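Local coordinates for fibronectin-binding protein BBK32 (Borrelia burgdorferi, PDB 6N1L) that probably binds the complement protease C1r and so inhibits the classical complement pathway, besides carrying the fibronectin-binding activity for which it is named, at residues K85-A88 against N89-Y92; R8-S11 against Y12-G15. One frame throughout, in Å; residues are numbered along the deposited sequence.

Contact 1: residues K85-A88 against N89-Y92; sequences KTAA and NFVY
Phe90 folds back onto Ala87 where the chain leaves the helix. Its CB starts 3.2 Å from Ala87 O. CG, anti to the carbonyl carbon of its own residue (chi1 -69°), stays near the same oxygen and begins to pass over Ala87 CA. Further along, CD2 and CE2 run beside the methyl, with CE2 3.6 Å from Ala87 CB. The far end, CZ, is still in touch with Ala87 CA. One face of the ring thus covers Ala87 CA, which stands 3.8 Å from the centroid of the Phe90 ring, a CH-pi contact set off toward the rim.

The backbone makes this possible. Residues Ala87 to Phe90 form a type I beta turn, closed by Phe90 N donating to Ala87 O at 2.9 Å. A water also donates to Ala87 O and bridges it to Phe90 O. One residue earlier, Thr86 O is gripped twice by Asn89, by its backbone N and its side-chain ND2, both at 3.2 Å from Thr86 O. The two donors come from the same face of the carbonyl. Asn89 CG sits beside its own backbone N (chi1 -64°), which brings ND2 to the oxygen that N already holds; the ND2 bond is the less straight of the two, at 151°.

The turn carries the chain from helix 66-87 into the loop that leads to helix 93-117. Phe90 is buried there among Tyr12, Leu13 and Val16 of helix 9-44 and Asp95 of helix 93-117, while Ala87 packs on Lys99, joining the turn to both helices.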
ATOM      1  N   LYS A  85       7.258  -6.443  14.958  1.00 34.04           N
ATOM      2  CA  LYS A  85       7.251  -7.168  16.228  1.00 36.24           C
ATOM      3  C   LYS A  85       8.067  -8.453  16.133  1.00 40.36           C
ATOM      4  O   LYS A  85       8.854  -8.777  17.041  1.00 35.40           O
ATOM      5  CB  LYS A  85       5.808  -7.471  16.651  1.00 38.55           C
ATOM      6  CG  LYS A  85       5.066  -6.262  17.205  1.00 50.53           C
ATOM      7  CD  LYS A  85       3.539  -6.395  17.087  1.00 53.71           C
ATOM      8  CE  LYS A  85       2.913  -5.080  16.593  1.00 52.84           C
ATOM      9  NZ  LYS A  85       1.724  -4.644  17.389  1.00 55.61           N
ATOM     10  N   THR A  86       7.906  -9.188  15.031  1.00 34.48           N
ATOM     11  CA  THR A  86       8.646 -10.429  14.840  1.00 38.09           C
ATOM     12  C   THR A  86      10.125 -10.156  14.608  1.00 38.23           C
ATOM     13  O   THR A  86      10.991 -10.827  15.190  1.00 35.56           O
ATOM     14  CB  THR A  86       8.054 -11.214  13.673  1.00 38.91           C
ATOM     15  OG1 THR A  86       6.672 -11.468  13.928  1.00 42.03           O
ATOM     16  CG2 THR A  86       8.772 -12.556  13.509  1.00 40.22           C
ATOM     17  N   ALA A  87      10.443  -9.152  13.789  1.00 32.06           N
ATOM     18  CA  ALA A  87      11.844  -8.853  13.512  1.00 33.38           C
ATOM     19  C   ALA A  87      12.591  -8.311  14.723  1.00 33.81           C
ATOM     20  O   ALA A  87      13.830  -8.275  14.700  1.00 34.02           O
ATOM     21  CB  ALA A  87      11.962  -7.853  12.359  1.00 32.31           C
ATOM     22  N   ALA A  88      11.890  -7.858  15.764  1.00 32.16           N
ATOM     23  CA  ALA A  88      12.599  -7.382  16.944  1.00 33.44           C
ATOM     24  C   ALA A  88      13.351  -8.505  17.651  1.00 33.59           C
ATOM     25  O   ALA A  88      14.179  -8.206  18.517  1.00 32.61           O
ATOM     26  CB  ALA A  88      11.635  -6.712  17.924  1.00 35.21           C
ATOM     27  N   ASN A  89      13.083  -9.764  17.295  1.00 33.64           N
ATOM     28  CA  ASN A  89      13.828 -10.917  17.797  1.00 34.24           C
ATOM     29  C   ASN A  89      15.112 -11.181  17.013  1.00 37.82           C
ATOM     30  O   ASN A  89      15.922 -12.019  17.439  1.00 37.61           O
ATOM     31  CB  ASN A  89      12.935 -12.171  17.770  1.00 38.15           C
ATOM     32  CG  ASN A  89      11.741 -12.061  18.712  1.00 44.84           C
ATOM     33  OD1 ASN A  89      11.883 -12.134  19.934  1.00 43.71           O
ATOM     34  ND2 ASN A  89      10.559 -11.874  18.142  1.00 41.95           N
ATOM     35  N   PHE A  90      15.322 -10.498  15.888  1.00 33.25           N
ATOM     36  CA  PHE A  90      16.524 -10.716  15.088  1.00 36.01           C
ATOM     37  C   PHE A  90      17.762 -10.210  15.823  1.00 34.62           C
ATOM     38  O   PHE A  90      17.737  -9.164  16.484  1.00 34.70           O
ATOM     39  CB  PHE A  90      16.398 -10.012  13.729  1.00 40.35           C
ATOM     40  CG  PHE A  90      15.362 -10.624  12.800  1.00 38.54           C
ATOM     41  CD1 PHE A  90      14.853 -11.892  13.026  1.00 39.08           C
ATOM     42  CD2 PHE A  90      14.897  -9.904  11.692  1.00 39.43           C
ATOM     43  CE1 PHE A  90      13.911 -12.442  12.172  1.00 42.66           C
ATOM     44  CE2 PHE A  90      13.959 -10.453  10.839  1.00 36.68           C
ATOM     45  CZ  PHE A  90      13.465 -11.721  11.079  1.00 44.52           C
ATOM     46  N   VAL A  91      18.871 -10.955  15.704  1.00 39.85           N
ATOM     47  CA  VAL A  91      20.086 -10.630  16.420  1.00 42.15           C
ATOM     48  C   VAL A  91      21.310 -10.442  15.526  1.00 47.14           C
ATOM     49  O   VAL A  91      22.285  -9.813  15.963  1.00 45.18           O
ATOM     50  CB  VAL A  91      20.398 -11.689  17.502  1.00 37.68           C
ATOM     51  CG1 VAL A  91      19.306 -11.700  18.555  1.00 38.19           C
ATOM     52  CG2 VAL A  91      20.552 -13.055  16.863  1.00 43.85           C
ATOM     53  N   TYR A  92      21.310 -10.964  14.297  1.00 44.19           N
ATOM     54  CA  TYR A  92      22.490 -10.919  13.444  1.00 47.75           C
ATOM     55  C   TYR A  92      22.523  -9.634  12.618  1.00 53.89           C
ATOM     56  O   TYR A  92      21.573  -8.850  12.590  1.00 53.74           O
ATOM     57  CB  TYR A  92      22.540 -12.161  12.552  1.00 48.39           C
ATOM     58  CG  TYR A  92      22.489 -13.434  13.360  1.00 51.30           C
ATOM     59  CD1 TYR A  92      23.563 -13.816  14.161  1.00 49.57           C
ATOM     60  CD2 TYR A  92      21.360 -14.232  13.361  1.00 48.93           C
ATOM     61  CE1 TYR A  92      23.514 -14.972  14.918  1.00 46.89           C
ATOM     62  CE2 TYR A  92      21.302 -15.389  14.116  1.00 51.17           C
ATOM     63  CZ  TYR A  92      22.385 -15.753  14.892  1.00 51.16           C
ATOM     64  OH  TYR A  92      22.321 -16.900  15.641  1.00 54.11           O
TER
HETATM   65  O   HOH W   1      16.045  -7.049  15.878  1.00 36.47           O

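Contact 2: residues R8-S11 against Y12-G15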
ATOM      1  N   ARG A   8      12.854 -22.326  15.362  1.00 60.82           N
ATOM      2  CA  ARG A   8      12.739 -21.283  16.376  1.00 60.53           C
ATOM      3  C   ARG A   8      13.040 -19.915  15.766  1.00 58.27           C
ATOM      4  O   ARG A   8      12.134 -19.119  15.508  1.00 60.07           O
ATOM      5  CB  ARG A   8      13.688 -21.569  17.544  1.00 64.98           C
ATOM      6  CG  ARG A   8      13.348 -20.833  18.837  1.00 66.84           C
ATOM      7  CD  ARG A   8      14.337 -21.193  19.947  1.00 65.06           C
ATOM      8  NE  ARG A   8      13.804 -22.178  20.892  1.00 61.57           N
ATOM      9  CZ  ARG A   8      14.263 -23.422  21.020  1.00 62.34           C
ATOM     10  NH1 ARG A   8      15.267 -23.846  20.259  1.00 61.60           N
ATOM     11  NH2 ARG A   8      13.717 -24.249  21.910  1.00 64.11           N
ATOM     12  N   TYR A   9      14.328 -19.649  15.541  1.00 59.07           N
ATOM     13  CA  TYR A   9      14.724 -18.438  14.829  1.00 57.11           C
ATOM     14  C   TYR A   9      14.274 -18.481  13.378  1.00 58.29           C
ATOM     15  O   TYR A   9      14.014 -17.431  12.777  1.00 54.24           O
ATOM     16  CB  TYR A   9      16.238 -18.268  14.905  1.00 50.94           C
ATOM     17  CG  TYR A   9      16.761 -16.883  14.598  1.00 48.78           C
ATOM     18  CD1 TYR A   9      17.233 -16.562  13.327  1.00 46.19           C
ATOM     19  CD2 TYR A   9      16.828 -15.907  15.591  1.00 45.20           C
ATOM     20  CE1 TYR A   9      17.744 -15.292  13.049  1.00 44.77           C
ATOM     21  CE2 TYR A   9      17.330 -14.638  15.321  1.00 41.76           C
ATOM     22  CZ  TYR A   9      17.785 -14.337  14.050  1.00 41.66           C
ATOM     23  OH  TYR A   9      18.288 -13.081  13.784  1.00 42.54           O
ATOM     24  N   GLN A  10      14.189 -19.682  12.801  1.00 56.40           N
ATOM     25  CA  GLN A  10      13.666 -19.822  11.446  1.00 57.71           C
ATOM     26  C   GLN A  10      12.220 -19.359  11.364  1.00 54.12           C
ATOM     27  O   GLN A  10      11.822 -18.721  10.381  1.00 57.99           O
ATOM     28  CB  GLN A  10      13.784 -21.274  10.982  1.00 58.68           C
ATOM     29  CG  GLN A  10      14.939 -21.518  10.034  1.00 61.84           C
ATOM     30  CD  GLN A  10      14.981 -20.508   8.904  1.00 63.94           C
ATOM     31  OE1 GLN A  10      13.980 -20.281   8.218  1.00 69.59           O
ATOM     32  NE2 GLN A  10      16.142 -19.888   8.706  1.00 62.88           N
ATOM     33  N   SER A  11      11.416 -19.668  12.385  1.00 50.53           N
ATOM     34  CA  SER A  11      10.015 -19.267  12.347  1.00 53.71           C
ATOM     35  C   SER A  11       9.861 -17.750  12.409  1.00 52.51           C
ATOM     36  O   SER A  11       8.876 -17.208  11.893  1.00 52.21           O
ATOM     37  CB  SER A  11       9.240 -19.936  13.482  1.00 47.72           C
ATOM     38  OG  SER A  11       9.311 -19.192  14.683  1.00 52.93           O
ATOM     39  N   TYR A  12      10.813 -17.050  13.034  1.00 48.04           N
ATOM     40  CA  TYR A  12      10.828 -15.592  12.955  1.00 51.69           C
ATOM     41  C   TYR A  12      11.072 -15.127  11.525  1.00 50.34           C
ATOM     42  O   TYR A  12      10.357 -14.258  11.010  1.00 45.89           O
ATOM     43  CB  TYR A  12      11.897 -15.015  13.884  1.00 46.73           C
ATOM     44  CG  TYR A  12      11.696 -15.316  15.355  1.00 49.83           C
ATOM     45  CD1 TYR A  12      10.435 -15.281  15.930  1.00 52.23           C
ATOM     46  CD2 TYR A  12      12.782 -15.633  16.171  1.00 54.78           C
ATOM     47  CE1 TYR A  12      10.253 -15.554  17.278  1.00 54.73           C
ATOM     48  CE2 TYR A  12      12.609 -15.912  17.519  1.00 52.13           C
ATOM     49  CZ  TYR A  12      11.343 -15.869  18.066  1.00 52.57           C
ATOM     50  OH  TYR A  12      11.164 -16.143  19.407  1.00 53.65           O
ATOM     51  N   LEU A  13      12.089 -15.693  10.870  1.00 48.12           N
ATOM     52  CA  LEU A  13      12.391 -15.307   9.496  1.00 51.78           C
ATOM     53  C   LEU A  13      11.228 -15.632   8.564  1.00 53.37           C
ATOM     54  O   LEU A  13      10.903 -14.846   7.665  1.00 53.07           O
ATOM     55  CB  LEU A  13      13.675 -15.999   9.033  1.00 51.31           C
ATOM     56  CG  LEU A  13      14.965 -15.545   9.721  1.00 55.29           C
ATOM     57  CD1 LEU A  13      16.050 -16.604   9.602  1.00 55.35           C
ATOM     58  CD2 LEU A  13      15.443 -14.218   9.149  1.00 53.01           C
ATOM     59  N   GLU A  14      10.574 -16.777   8.783  1.00 52.21           N
ATOM     60  CA  GLU A  14       9.409 -17.147   7.984  1.00 53.36           C
ATOM     61  C   GLU A  14       8.252 -16.185   8.217  1.00 51.26           C
ATOM     62  O   GLU A  14       7.586 -15.751   7.268  1.00 52.01           O
ATOM     63  CB  GLU A  14       8.984 -18.580   8.315  1.00 56.74           C
ATOM     64  CG  GLU A  14       9.912 -19.657   7.773  1.00 61.92           C
ATOM     65  CD  GLU A  14      10.520 -19.282   6.433  1.00 66.07           C
ATOM     66  OE1 GLU A  14      11.684 -18.826   6.417  1.00 66.61           O
ATOM     67  OE2 GLU A  14       9.833 -19.445   5.399  1.00 70.66           O
ATOM     68  N   GLY A  15       7.980 -15.862   9.485  1.00 48.11           N
ATOM     69  CA  GLY A  15       6.916 -14.921   9.795  1.00 46.61           C
ATOM     70  C   GLY A  15       7.133 -13.555   9.167  1.00 45.45           C
ATOM     71  O   GLY A  15       6.194 -12.942   8.657  1.00 42.77           O
TER
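Tyr12 and Ser11 both gather at the carbonyl of Arg8, the first modelled residue, near the start of helix 9-44. Among the backbone bonds, Tyr12 N to Arg8 O is weak at 3.5 Å, and the bonds that follow are shorter: Leu13 N, Glu14 N and Gly15 N make regular i to i-4 hydrogen bonds to Tyr9 O, Gln10 O and Ser11 O, that from Glu14 N to Gln10 O measuring 2.8 Å. One side chain adds to these bonds. Ser11 OG, set between its own N and carbonyl carbon (chi1 86°), donates to Arg8 O at 2.9 Å and gives that first carbonyl a firmer partner.

Ring contacts come next. The Tyr12 ring lays one face over Arg8 O, which stands 3.6 Å above the ring plane toward the rim. Tyr9 crosses Tyr12 at about a right angle, with Tyr9 CD2 4.1 Å from Tyr12 CD2. On the other flank of its ring, Tyr9 CD1 meets the Leu13 methyl CD1 at 3.9 Å.

This is the first part of helix 9-44. Tyr12 also touches Asn89 in the loop before helix 93-117, and Tyr9 OH is hydrogen-bonded to Asp95 of that helix.

How the contacts relate
Contact 2 comes first along the chain, in the opening turns of helix 9-44, and contact 1 follows much later, where helix 66-87 ends in the loop before helix 93-117. Their centres nevertheless lie only 9 Å apart, at the same end of this elongated, all-helical domain and more than 20 Å from its centre. They meet directly: Val91 N is 2.9 Å from Tyr9 OH, a probable hydrogen bond, and Thr86 CG2 packs against Tyr12 O. The Tyr92 ring adds an edge-to-face contact with Tyr9. Together the two contacts fasten the start of the first helix to the junction between two later ones.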